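Local coordinates for protein 2-hydroxyisobutanoyl-CoA mutase large subunit (Aquincola tertiaricarbonis, PDB 4R3U) that works with a small cobalamin-binding subunit to interconvert 2-hydroxyisobutyryl-CoA and (S)-3-hydroxybutyryl-CoA by a B12-dependent rearrangement of the carbon skeleton, at residues S253-S258 with F299-G304; Q266-T271 with K431-I436; H341-A346 with S375-G380. One frame throughout, in Å; residues are numbered along the deposited sequence.

Contacts 1 and 3 lie in one parallel sheet of the TIM-barrel domain, their centres 9 Å apart, and both touch the acyl-CoA. Strands 298-302 and 340-344 are neighbours there: S302 N lies 2.9 Å from Q343 O, and the rings of F299 and H341 meet, so the pocket wall passes from one contact to the other. Contact 2 belongs to the helical layer around the strands, where barrel helix 264-283 meets helix 420-442, its centre 13 Å from that of contact 1 and 22 Å from that of contact 3. It reaches the strands through E267 OE2, 3.1 Å from V301 N, a probable hydrogen bond. The nearest atoms of contacts 2 and 3 remain about 7 Å apart.

Contact 1 (S253-S258 with F299-G304); sequences SGYHIS and FFVSQG. With 3HC (3-hydroxybutanoyl-coenzyme A), chain E.
S253 pairs with F299 in a parallel beta bridge, CA to CA 4.5 Å, and just beyond it G254 N donates a nearly straight hydrogen bond to F299 O (2.7 Å, 178° at the hydrogen). Y255 N adds a weak bond to the same oxygen, so one carbonyl receives both amides where the chain leaves the strand and enters helix 255-259. The side chains then build an aromatic cluster. Y255 CB stands over one face of the F299 ring, 3.5 Å from its centroid, a CH-pi contact. The two rings are almost parallel, with planes at 10°, but are slid so far apart that they barely overlap; Y255 CG meets F299 CZ instead. Beyond this, Y255 CD1 rests 3.5 Å from V301 CB, the side chains crossing at about a right angle. Y255 CG is anti to the backbone N (chi1 -176°), which carries the phenol across the strand and puts its CE2 3.6 Å from C2 of the bound 3-hydroxybutanoyl-CoA. H256 brings CE1 to 3.4 Å from F299 CE2, its ring steeply inclined to the phenylalanine. H256 NE2 donates to the thioester oxygen O1 of the ligand (2.9 Å), at the imidazole edge, and likewise to O1 of bound 2-hydroxyisobutyryl-CoA. Cobalamin also touches Y255 and H256, and 5'-deoxyadenosine touches Y255. The contact sets an aromatic wall of F299 and the Y255 ring beside a polar grip: F299 packs against the imidazole and probably limits its movement, while the NE2 bond would probably draw electron density toward the thioester oxygen.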
loop_
_atom_site.group_PDB
_atom_site.type_symbol
_atom_site.label_atom_id
_atom_site.label_comp_id
_atom_site.label_asym_id
_atom_site.label_seq_id
_atom_site.Cartn_x
_atom_site.Cartn_y
_atom_site.Cartn_z
ATOM N N SER A 253 25.752 4.535 -3.980
ATOM C CA SER A 253 24.382 5.041 -3.909
ATOM C C SER A 253 23.744 5.743 -5.100
ATOM O O SER A 253 24.333 6.617 -5.723
ATOM C CB SER A 253 24.186 5.873 -2.641
ATOM O OG SER A 253 24.912 5.375 -1.529
ATOM N N GLY A 254 22.488 5.403 -5.331
ATOM C CA GLY A 254 21.660 6.019 -6.361
ATOM C C GLY A 254 20.551 6.858 -5.752
ATOM O O GLY A 254 20.101 7.830 -6.370
ATOM N N TYR A 255 20.154 6.504 -4.499
ATOM C CA TYR A 255 19.120 7.193 -3.747
ATOM C C TYR A 255 19.192 8.738 -3.842
ATOM O O TYR A 255 18.206 9.399 -4.196
ATOM C CB TYR A 255 19.111 6.730 -2.267
ATOM C CG TYR A 255 17.984 7.355 -1.460
ATOM C CD1 TYR A 255 16.698 6.812 -1.479
ATOM C CD2 TYR A 255 18.182 8.535 -0.742
ATOM C CE1 TYR A 255 15.636 7.434 -0.825
ATOM C CE2 TYR A 255 17.129 9.162 -0.072
ATOM C CZ TYR A 255 15.855 8.610 -0.117
ATOM O OH TYR A 255 14.809 9.218 0.549
ATOM N N HIS A 256 20.359 9.293 -3.496
ATOM C CA HIS A 256 20.628 10.722 -3.445
ATOM C C HIS A 256 20.594 11.348 -4.811
ATOM O O HIS A 256 20.196 12.506 -4.922
ATOM C CB HIS A 256 21.959 10.975 -2.739
ATOM C CG HIS A 256 22.155 10.102 -1.537
ATOM N ND1 HIS A 256 22.711 8.826 -1.651
ATOM C CD2 HIS A 256 21.835 10.326 -0.243
ATOM C CE1 HIS A 256 22.726 8.337 -0.423
ATOM N NE2 HIS A 256 22.217 9.203 0.458
ATOM N N ILE A 257 21.037 10.594 -5.860
ATOM C CA ILE A 257 21.011 11.039 -7.254
ATOM C C ILE A 257 19.530 11.219 -7.626
ATOM O O ILE A 257 19.158 12.283 -8.136
ATOM C CB ILE A 257 21.805 10.063 -8.202
ATOM C CG1 ILE A 257 23.339 10.108 -7.915
ATOM C CG2 ILE A 257 21.524 10.336 -9.707
ATOM C CD1 ILE A 257 24.104 8.827 -8.266
ATOM N N SER A 258 18.676 10.214 -7.302
ATOM C CA SER A 258 17.230 10.307 -7.557
ATOM C C SER A 258 16.606 11.491 -6.800
ATOM O O SER A 258 15.917 12.327 -7.395
ATOM C CB SER A 258 16.528 9.016 -7.153
ATOM O OG SER A 258 15.162 9.076 -7.522
ATOM N N PHE A 299 22.913 1.255 -2.719
ATOM C CA PHE A 299 21.771 1.878 -2.060
ATOM C C PHE A 299 20.934 2.590 -3.116
ATOM O O PHE A 299 21.402 3.516 -3.783
ATOM C CB PHE A 299 22.245 2.822 -0.922
ATOM C CG PHE A 299 21.229 3.764 -0.302
ATOM C CD1 PHE A 299 19.914 3.359 -0.084
ATOM C CD2 PHE A 299 21.607 5.024 0.130
ATOM C CE1 PHE A 299 18.992 4.213 0.509
ATOM C CE2 PHE A 299 20.682 5.879 0.747
ATOM C CZ PHE A 299 19.385 5.458 0.956
ATOM N N PHE A 300 19.696 2.129 -3.288
ATOM C CA PHE A 300 18.763 2.703 -4.274
ATOM C C PHE A 300 17.440 3.155 -3.653
ATOM O O PHE A 300 17.064 2.699 -2.581
ATOM C CB PHE A 300 18.520 1.708 -5.430
ATOM C CG PHE A 300 19.782 1.408 -6.206
ATOM C CD1 PHE A 300 20.389 2.391 -6.994
ATOM C CD2 PHE A 300 20.393 0.156 -6.118
ATOM C CE1 PHE A 300 21.573 2.122 -7.684
ATOM C CE2 PHE A 300 21.566 -0.114 -6.821
ATOM C CZ PHE A 300 22.159 0.872 -7.587
ATOM N N VAL A 301 16.746 4.043 -4.336
ATOM C CA VAL A 301 15.418 4.497 -3.934
ATOM C C VAL A 301 14.386 3.507 -4.526
ATOM O O VAL A 301 14.677 2.808 -5.513
ATOM C CB VAL A 301 15.135 5.969 -4.450
ATOM C CG1 VAL A 301 14.987 6.020 -5.972
ATOM C CG2 VAL A 301 13.925 6.583 -3.776
ATOM N N SER A 302 13.183 3.499 -3.954
ATOM C CA SER A 302 12.028 2.825 -4.512
ATOM C C SER A 302 11.081 3.983 -4.746
ATOM O O SER A 302 10.486 4.526 -3.799
ATOM C CB SER A 302 11.424 1.822 -3.545
ATOM O OG SER A 302 10.300 1.248 -4.189
ATOM N N GLN A 303 11.058 4.457 -6.000
ATOM C CA GLN A 303 10.243 5.587 -6.423
ATOM C C GLN A 303 8.816 5.173 -6.703
ATOM O O GLN A 303 8.446 3.989 -6.501
ATOM C CB GLN A 303 10.872 6.359 -7.600
ATOM C CG GLN A 303 11.486 7.696 -7.213
ATOM C CD GLN A 303 10.520 8.882 -7.199
ATOM O OE1 GLN A 303 9.378 8.858 -7.707
ATOM N NE2 GLN A 303 10.989 9.976 -6.633
ATOM N N GLY A 304 8.026 6.188 -7.127
ATOM C CA GLY A 304 6.600 6.108 -7.347
ATOM C C GLY A 304 6.129 5.267 -8.482
ATOM O O GLY A 304 4.986 4.838 -8.418
HETATM N N1A 3HC E . 19.765 -17.367 2.645
HETATM C C2A 3HC E . 21.007 -17.595 3.419
HETATM N N3A 3HC E . 21.595 -16.341 3.909
HETATM C C4A 3HC E . 21.017 -15.141 3.660
HETATM C C5A 3HC E . 19.883 -15.029 2.937
HETATM C C6A 3HC E . 19.288 -16.129 2.425
HETATM N N6A 3HC E . 18.173 -15.955 1.716
HETATM N N7A 3HC E . 19.573 -13.730 2.886
HETATM C C8A 3HC E . 20.491 -13.054 3.570
HETATM N N9A 3HC E . 21.396 -13.917 4.020
HETATM C C1B 3HC E . 22.620 -13.659 4.838
HETATM C C2B 3HC E . 23.651 -12.830 4.100
HETATM O O2B 3HC E . 24.517 -13.647 3.305
HETATM C C3B 3HC E . 24.392 -12.154 5.241
HETATM O O3B 3HC E . 25.379 -13.044 5.815
HETATM P P3B 3HC E . 26.881 -12.582 6.188
HETATM O O7A 3HC E . 26.665 -11.522 7.193
HETATM O O8A 3HC E . 27.458 -13.838 6.728
HETATM O O9A 3HC E . 27.416 -12.147 4.878
HETATM C C4B 3HC E . 23.302 -11.923 6.282
HETATM O O4B 3HC E . 22.245 -12.892 6.005
HETATM C C5B 3HC E . 22.783 -10.474 6.232
HETATM O O5B 3HC E . 21.973 -10.278 5.052
HETATM P P1A 3HC E . 22.350 -9.235 3.859
HETATM O O1A 3HC E . 23.816 -8.987 3.790
HETATM O O2A 3HC E . 21.659 -9.671 2.634
HETATM O O3A 3HC E . 21.518 -7.949 4.449
HETATM P P2A 3HC E . 22.103 -6.703 5.313
HETATM O O4A 3HC E . 20.971 -5.832 5.663
HETATM O O5A 3HC E . 23.005 -7.168 6.395
HETATM O O6A 3HC E . 23.005 -5.997 4.223
HETATM C CBP 3HC E . 23.636 -4.388 2.524
HETATM C CCP 3HC E . 22.508 -5.286 3.076
HETATM C CDP 3HC E . 24.711 -5.331 1.965
HETATM C CEP 3HC E . 23.096 -3.550 1.360
HETATM C CAP 3HC E . 24.249 -3.488 3.649
HETATM O OAP 3HC E . 25.397 -2.716 3.234
HETATM C C9P 3HC E . 23.247 -2.640 4.485
HETATM O O9P 3HC E . 22.700 -3.103 5.488
HETATM N N8P 3HC E . 23.095 -1.361 4.108
HETATM C C7P 3HC E . 22.232 -0.444 4.862
HETATM C C6P 3HC E . 22.435 0.986 4.384
HETATM C C5P 3HC E . 21.480 1.970 5.068
HETATM O O5P 3HC E . 20.584 1.604 5.833
HETATM N N4P 3HC E . 21.727 3.245 4.749
HETATM C C3P 3HC E . 20.929 4.346 5.267
HETATM C C2P 3HC E . 21.058 5.494 4.302
HETATM S S1P 3HC E . 20.021 6.906 4.793
HETATM C C1 3HC E . 20.502 8.014 3.458
HETATM O O1 3HC E . 21.656 8.136 3.053
HETATM C C2 3HC E . 19.363 8.770 2.750
HETATM C C3 3HC E . 18.869 9.971 3.559
HETATM O O3 3HC E . 18.440 9.532 4.843
HETATM C C4 3HC E . 19.961 11.044 3.694
#

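Contact 2 (Q266-T271 with K431-I436); sequences QEAAFT and KKIFEI
A269 and I436 meet through methyl groups, A269 CB lying 3.6 Å from I436 CG2, while A268 CB packs 3.7 Å from I433 CD1 one position back along helix 264-283. I433 also lays its CG1 against the backbone at A269, 4.2 Å from A269 N, and these two residues have the closest CA atoms across the contact, 5.0 Å apart. The aromatic partner is F270, whose bond to CB points away from the other helix, though the far end of the ring returns: CE1 comes 3.9 Å from I436 CG2, and that methyl lies at the ring edge, in its plane. The opposing methyl is placed by its own torsion, since I436 CG2 is anti to the backbone N and CG1 anti to the carbonyl carbon (chi1 -64°). One face of the F270 ring carries Q266 CB, from the preceding turn, and F455 makes an edge-to-face contact with the same ring. The short helix axes approach to 9.0 Å and cross at -47°, a spacing consistent with the small alanine side chains on one side. Farther out, L265 and L272 of helix 264-283 also touch I433, as does C319 of helix 306-327. Helix 264-283 is the TIM-barrel helix between strands 252-253 and 298-302, and on its strand side E267 forms a salt bridge with K312 and accepts from V301 N. No hydrogen bond or salt bridge links the two segments directly. Cohesion here thus rests on largely buried apolar contact, the alanine methyls probably allowing the spacing, the isoleucines filling it, and charged groups kept to other sides.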
loop_
_atom_site.group_PDB
_atom_site.type_symbol
_atom_site.label_atom_id
_atom_site.label_comp_id
_atom_site.label_asym_id
_atom_site.label_seq_id
_atom_site.Cartn_x
_atom_site.Cartn_y
_atom_site.Cartn_z
ATOM N N GLN A 266 19.068 7.783 -14.793
ATOM C CA GLN A 266 20.239 8.535 -14.324
ATOM C C GLN A 266 20.716 7.940 -12.998
ATOM O O GLN A 266 21.911 7.720 -12.813
ATOM C CB GLN A 266 19.928 10.027 -14.188
ATOM C CG GLN A 266 19.780 10.749 -15.525
ATOM C CD GLN A 266 18.929 11.993 -15.434
ATOM O OE1 GLN A 266 18.386 12.347 -14.391
ATOM N NE2 GLN A 266 18.728 12.651 -16.545
ATOM N N GLU A 267 19.776 7.577 -12.132
ATOM C CA GLU A 267 20.075 6.952 -10.859
ATOM C C GLU A 267 20.897 5.672 -11.065
ATOM O O GLU A 267 22.040 5.590 -10.588
ATOM C CB GLU A 267 18.780 6.641 -10.097
ATOM C CG GLU A 267 19.083 5.853 -8.839
ATOM C CD GLU A 267 17.923 5.248 -8.095
ATOM O OE1 GLU A 267 16.788 5.300 -8.613
ATOM O OE2 GLU A 267 18.162 4.692 -6.998
ATOM N N ALA A 268 20.315 4.702 -11.794
ATOM C CA ALA A 268 20.923 3.414 -12.117
ATOM C C ALA A 268 22.283 3.563 -12.805
ATOM O O ALA A 268 23.288 3.030 -12.323
ATOM C CB ALA A 268 19.970 2.583 -12.988
ATOM N N ALA A 269 22.319 4.300 -13.918
ATOM C CA ALA A 269 23.538 4.497 -14.712
ATOM C C ALA A 269 24.648 5.269 -14.024
ATOM O O ALA A 269 25.795 4.866 -14.136
ATOM C CB ALA A 269 23.201 5.130 -16.048
ATOM N N PHE A 270 24.327 6.363 -13.299
ATOM C CA PHE A 270 25.357 7.166 -12.612
ATOM C C PHE A 270 25.978 6.428 -11.417
ATOM O O PHE A 270 27.162 6.624 -11.141
ATOM C CB PHE A 270 24.839 8.569 -12.241
ATOM C CG PHE A 270 24.324 9.445 -13.374
ATOM C CD1 PHE A 270 24.510 9.081 -14.707
ATOM C CD2 PHE A 270 23.690 10.649 -13.106
ATOM C CE1 PHE A 270 24.049 9.891 -15.738
ATOM C CE2 PHE A 270 23.275 11.479 -14.146
ATOM C CZ PHE A 270 23.438 11.083 -15.450
ATOM N N THR A 271 25.212 5.521 -10.778
ATOM C CA THR A 271 25.683 4.694 -9.672
ATOM C C THR A 271 26.658 3.655 -10.225
ATOM O O THR A 271 27.733 3.436 -9.634
ATOM C CB THR A 271 24.509 4.060 -8.909
ATOM O OG1 THR A 271 23.612 5.087 -8.518
ATOM C CG2 THR A 271 24.958 3.305 -7.664
ATOM N N LYS A 431 19.906 -1.791 -21.687
ATOM C CA LYS A 431 20.436 -1.180 -22.896
ATOM C C LYS A 431 20.690 0.324 -22.711
ATOM O O LYS A 431 21.776 0.799 -23.051
ATOM C CB LYS A 431 19.526 -1.474 -24.100
ATOM C CG LYS A 431 19.505 -2.958 -24.472
ATOM C CD LYS A 431 18.402 -3.310 -25.466
ATOM C CE LYS A 431 18.417 -4.772 -25.870
ATOM N NZ LYS A 431 17.212 -5.155 -26.664
ATOM N N LYS A 432 19.716 1.054 -22.132
ATOM C CA LYS A 432 19.825 2.501 -21.885
ATOM C C LYS A 432 20.907 2.812 -20.878
ATOM O O LYS A 432 21.622 3.801 -21.057
ATOM C CB LYS A 432 18.476 3.130 -21.501
ATOM C CG LYS A 432 17.436 3.194 -22.625
ATOM C CD LYS A 432 17.674 4.304 -23.641
ATOM C CE LYS A 432 16.948 4.001 -24.934
ATOM N NZ LYS A 432 17.464 4.811 -26.074
ATOM N N ILE A 433 21.085 1.930 -19.860
ATOM C CA ILE A 433 22.156 2.039 -18.850
ATOM C C ILE A 433 23.522 1.864 -19.528
ATOM O O ILE A 433 24.402 2.699 -19.327
ATOM C CB ILE A 433 21.973 1.031 -17.676
ATOM C CG1 ILE A 433 20.886 1.498 -16.669
ATOM C CG2 ILE A 433 23.309 0.707 -16.958
ATOM C CD1 ILE A 433 20.150 0.293 -15.922
ATOM N N PHE A 434 23.693 0.791 -20.335
ATOM C CA PHE A 434 24.970 0.532 -21.006
ATOM C C PHE A 434 25.396 1.653 -21.947
ATOM O O PHE A 434 26.575 2.020 -21.973
ATOM C CB PHE A 434 25.010 -0.851 -21.673
ATOM C CG PHE A 434 25.257 -1.958 -20.687
ATOM C CD1 PHE A 434 26.354 -1.921 -19.836
ATOM C CD2 PHE A 434 24.397 -3.048 -20.612
ATOM C CE1 PHE A 434 26.561 -2.933 -18.901
ATOM C CE2 PHE A 434 24.603 -4.056 -19.668
ATOM C CZ PHE A 434 25.681 -3.998 -18.828
ATOM N N GLU A 435 24.414 2.217 -22.663
ATOM C CA GLU A 435 24.483 3.336 -23.585
ATOM C C GLU A 435 25.020 4.580 -22.827
ATOM O O GLU A 435 25.889 5.262 -23.352
ATOM C CB GLU A 435 23.049 3.567 -24.070
ATOM C CG GLU A 435 22.852 4.111 -25.460
ATOM C CD GLU A 435 21.406 3.947 -25.872
ATOM O OE1 GLU A 435 20.596 4.854 -25.577
ATOM O OE2 GLU A 435 21.067 2.879 -26.436
ATOM N N ILE A 436 24.546 4.840 -21.582
ATOM C CA ILE A 436 25.023 5.949 -20.747
ATOM C C ILE A 436 26.455 5.709 -20.270
ATOM O O ILE A 436 27.305 6.594 -20.400
ATOM C CB ILE A 436 24.065 6.282 -19.573
ATOM C CG1 ILE A 436 22.676 6.786 -20.085
ATOM C CG2 ILE A 436 24.727 7.251 -18.540
ATOM C CD1 ILE A 436 21.708 7.358 -18.938
#

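Contact 3 (H341-A346 with S375-G380); sequences HCQTAA and SLHTNG. With 3HC (3-hydroxybutanoyl-coenzyme A), chain E.
S375 OG lies at the edge of the H341 ring and shares a hydrogen bond with H341 ND1 (2.8 Å); R99 NE also bonds to that hydroxyl. Over the centre of one face, 3.1 Å above the H341 ring plane, sits the pantetheine amide oxygen O5P of the bound acyl-CoA. The H377 imidazole runs alongside Q343, the amide and ring planes 64° apart, with H377 CD2 3.5 Å from Q343 CG and N379 OD1 in plane at the imidazole edge; H377 ND1 is hydrogen-bonded to I101 N. Extended, and with CG anti to the backbone N (chi1 -174°), Q343 reaches the substrate: OE1 is 3.2 Å from its C2. Strands 340-344 and 375-377 are parallel neighbours of the TIM barrel, joined through helix 357-370 as a beta-alpha-beta unit. H377 N bonds C342 O between them. Past the ladder's end, N379 OD1 accepts from Q343 NE2 (3.0 Å, 167°), and N379 ND2 donates to T344 O (2.8 Å) from above the carbonyl plane. A leucine at N379 would probably leave Q343 NE2 without this acceptor and T344 O without that donor, the Q343 amide being freer to turn. T344 OG1 accepts from N379 N.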
loop_
_atom_site.group_PDB
_atom_site.type_symbol
_atom_site.label_atom_id
_atom_site.label_comp_id
_atom_site.label_asym_id
_atom_site.label_seq_id
_atom_site.Cartn_x
_atom_site.Cartn_y
_atom_site.Cartn_z
ATOM N N HIS A 341 20.547 -1.909 -0.281
ATOM C CA HIS A 341 19.652 -1.354 0.712
ATOM C C HIS A 341 18.738 -0.468 -0.116
ATOM O O HIS A 341 19.161 0.112 -1.128
ATOM C CB HIS A 341 20.393 -0.491 1.744
ATOM C CG HIS A 341 19.469 0.291 2.653
ATOM N ND1 HIS A 341 18.723 -0.327 3.646
ATOM C CD2 HIS A 341 19.168 1.606 2.655
ATOM C CE1 HIS A 341 18.008 0.616 4.208
ATOM N NE2 HIS A 341 18.253 1.798 3.666
ATOM N N CYS A 342 17.487 -0.365 0.308
ATOM C CA CYS A 342 16.499 0.448 -0.390
ATOM C C CYS A 342 15.802 1.376 0.609
ATOM O O CYS A 342 15.575 1.004 1.755
ATOM C CB CYS A 342 15.498 -0.451 -1.127
ATOM S SG CYS A 342 14.371 0.425 -2.237
ATOM N N GLN A 343 15.475 2.584 0.166
ATOM C CA GLN A 343 14.697 3.530 0.941
ATOM C C GLN A 343 13.620 3.987 0.005
ATOM O O GLN A 343 13.888 4.183 -1.182
ATOM C CB GLN A 343 15.544 4.709 1.447
ATOM C CG GLN A 343 14.780 5.651 2.396
ATOM C CD GLN A 343 15.645 6.739 2.994
ATOM O OE1 GLN A 343 16.877 6.704 2.966
ATOM N NE2 GLN A 343 15.019 7.714 3.593
ATOM N N THR A 344 12.393 4.131 0.523
ATOM C CA THR A 344 11.255 4.593 -0.246
ATOM C C THR A 344 11.481 6.071 -0.581
ATOM O O THR A 344 12.225 6.757 0.153
ATOM C CB THR A 344 9.934 4.229 0.473
ATOM O OG1 THR A 344 9.855 4.905 1.729
ATOM C CG2 THR A 344 9.778 2.715 0.693
ATOM N N ALA A 345 10.914 6.555 -1.727
ATOM C CA ALA A 345 11.103 7.939 -2.155
ATOM C C ALA A 345 10.439 8.987 -1.273
ATOM O O ALA A 345 9.222 9.229 -1.346
ATOM C CB ALA A 345 10.670 8.109 -3.596
ATOM N N ALA A 346 11.266 9.666 -0.486
ATOM C CA ALA A 346 10.889 10.755 0.403
ATOM C C ALA A 346 10.354 11.970 -0.443
ATOM O O ALA A 346 9.401 12.645 -0.028
ATOM C CB ALA A 346 12.103 11.145 1.180
ATOM N N SER A 375 17.798 -4.951 2.298
ATOM C CA SER A 375 17.556 -4.078 3.421
ATOM C C SER A 375 16.599 -2.979 2.971
ATOM O O SER A 375 16.641 -2.538 1.805
ATOM C CB SER A 375 18.883 -3.509 3.923
ATOM O OG SER A 375 18.752 -2.719 5.093
ATOM N N LEU A 376 15.706 -2.558 3.884
ATOM C CA LEU A 376 14.719 -1.539 3.576
ATOM C C LEU A 376 14.398 -0.600 4.700
ATOM O O LEU A 376 14.096 -1.038 5.811
ATOM C CB LEU A 376 13.428 -2.193 3.041
ATOM C CG LEU A 376 12.215 -1.311 2.643
ATOM C CD1 LEU A 376 12.541 -0.393 1.469
ATOM C CD2 LEU A 376 11.000 -2.170 2.357
ATOM N N HIS A 377 14.394 0.713 4.380
ATOM C CA HIS A 377 13.913 1.766 5.236
ATOM C C HIS A 377 12.612 2.272 4.559
ATOM O O HIS A 377 12.618 2.686 3.387
ATOM C CB HIS A 377 14.912 2.940 5.339
ATOM C CG HIS A 377 14.351 4.144 6.063
ATOM N ND1 HIS A 377 14.586 4.355 7.420
ATOM C CD2 HIS A 377 13.569 5.148 5.598
ATOM C CE1 HIS A 377 13.919 5.452 7.734
ATOM N NE2 HIS A 377 13.316 5.981 6.668
ATOM N N THR A 378 11.513 2.289 5.327
ATOM C CA THR A 378 10.263 2.892 4.900
ATOM C C THR A 378 10.177 4.263 5.575
ATOM O O THR A 378 10.454 4.375 6.782
ATOM C CB THR A 378 9.056 1.990 5.199
ATOM O OG1 THR A 378 9.256 1.311 6.429
ATOM C CG2 THR A 378 8.789 0.990 4.093
ATOM N N ASN A 379 9.793 5.309 4.813
ATOM C CA ASN A 379 9.711 6.645 5.388
ATOM C C ASN A 379 8.501 6.800 6.292
ATOM O O ASN A 379 7.578 5.985 6.200
ATOM C CB ASN A 379 9.718 7.722 4.298
ATOM C CG ASN A 379 10.918 7.676 3.417
ATOM O OD1 ASN A 379 12.031 7.381 3.857
ATOM N ND2 ASN A 379 10.700 7.922 2.132
ATOM N N GLY A 380 8.548 7.810 7.173
ATOM C CA GLY A 380 7.468 8.168 8.077
ATOM C C GLY A 380 6.485 9.067 7.339
ATOM O O GLY A 380 6.869 9.755 6.376
HETATM N N1A 3HC E . 19.765 -17.367 2.645
HETATM C C2A 3HC E . 21.007 -17.595 3.419
HETATM N N3A 3HC E . 21.595 -16.341 3.909
HETATM C C4A 3HC E . 21.017 -15.141 3.660
HETATM C C5A 3HC E . 19.883 -15.029 2.937
HETATM C C6A 3HC E . 19.288 -16.129 2.425
HETATM N N6A 3HC E . 18.173 -15.955 1.716
HETATM N N7A 3HC E . 19.573 -13.730 2.886
HETATM C C8A 3HC E . 20.491 -13.054 3.570
HETATM N N9A 3HC E . 21.396 -13.917 4.020
HETATM C C1B 3HC E . 22.620 -13.659 4.838
HETATM C C2B 3HC E . 23.651 -12.830 4.100
HETATM O O2B 3HC E . 24.517 -13.647 3.305
HETATM C C3B 3HC E . 24.392 -12.154 5.241
HETATM O O3B 3HC E . 25.379 -13.044 5.815
HETATM P P3B 3HC E . 26.881 -12.582 6.188
HETATM O O7A 3HC E . 26.665 -11.522 7.193
HETATM O O8A 3HC E . 27.458 -13.838 6.728
HETATM O O9A 3HC E . 27.416 -12.147 4.878
HETATM C C4B 3HC E . 23.302 -11.923 6.282
HETATM O O4B 3HC E . 22.245 -12.892 6.005
HETATM C C5B 3HC E . 22.783 -10.474 6.232
HETATM O O5B 3HC E . 21.973 -10.278 5.052
HETATM P P1A 3HC E . 22.350 -9.235 3.859
HETATM O O1A 3HC E . 23.816 -8.987 3.790
HETATM O O2A 3HC E . 21.659 -9.671 2.634
HETATM O O3A 3HC E . 21.518 -7.949 4.449
HETATM P P2A 3HC E . 22.103 -6.703 5.313
HETATM O O4A 3HC E . 20.971 -5.832 5.663
HETATM O O5A 3HC E . 23.005 -7.168 6.395
HETATM O O6A 3HC E . 23.005 -5.997 4.223
HETATM C CBP 3HC E . 23.636 -4.388 2.524
HETATM C CCP 3HC E . 22.508 -5.286 3.076
HETATM C CDP 3HC E . 24.711 -5.331 1.965
HETATM C CEP 3HC E . 23.096 -3.550 1.360
HETATM C CAP 3HC E . 24.249 -3.488 3.649
HETATM O OAP 3HC E . 25.397 -2.716 3.234
HETATM C C9P 3HC E . 23.247 -2.640 4.485
HETATM O O9P 3HC E . 22.700 -3.103 5.488
HETATM N N8P 3HC E . 23.095 -1.361 4.108
HETATM C C7P 3HC E . 22.232 -0.444 4.862
HETATM C C6P 3HC E . 22.435 0.986 4.384
HETATM C C5P 3HC E . 21.480 1.970 5.068
HETATM O O5P 3HC E . 20.584 1.604 5.833
HETATM N N4P 3HC E . 21.727 3.245 4.749
HETATM C C3P 3HC E . 20.929 4.346 5.267
HETATM C C2P 3HC E . 21.058 5.494 4.302
HETATM S S1P 3HC E . 20.021 6.906 4.793
HETATM C C1 3HC E . 20.502 8.014 3.458
HETATM O O1 3HC E . 21.656 8.136 3.053
HETATM C C2 3HC E . 19.363 8.770 2.750
HETATM C C3 3HC E . 18.869 9.971 3.559
HETATM O O3 3HC E . 18.440 9.532 4.843
HETATM C C4 3HC E . 19.961 11.044 3.694
HETATM O O HOH W 1 8.106 6.740 0.926
#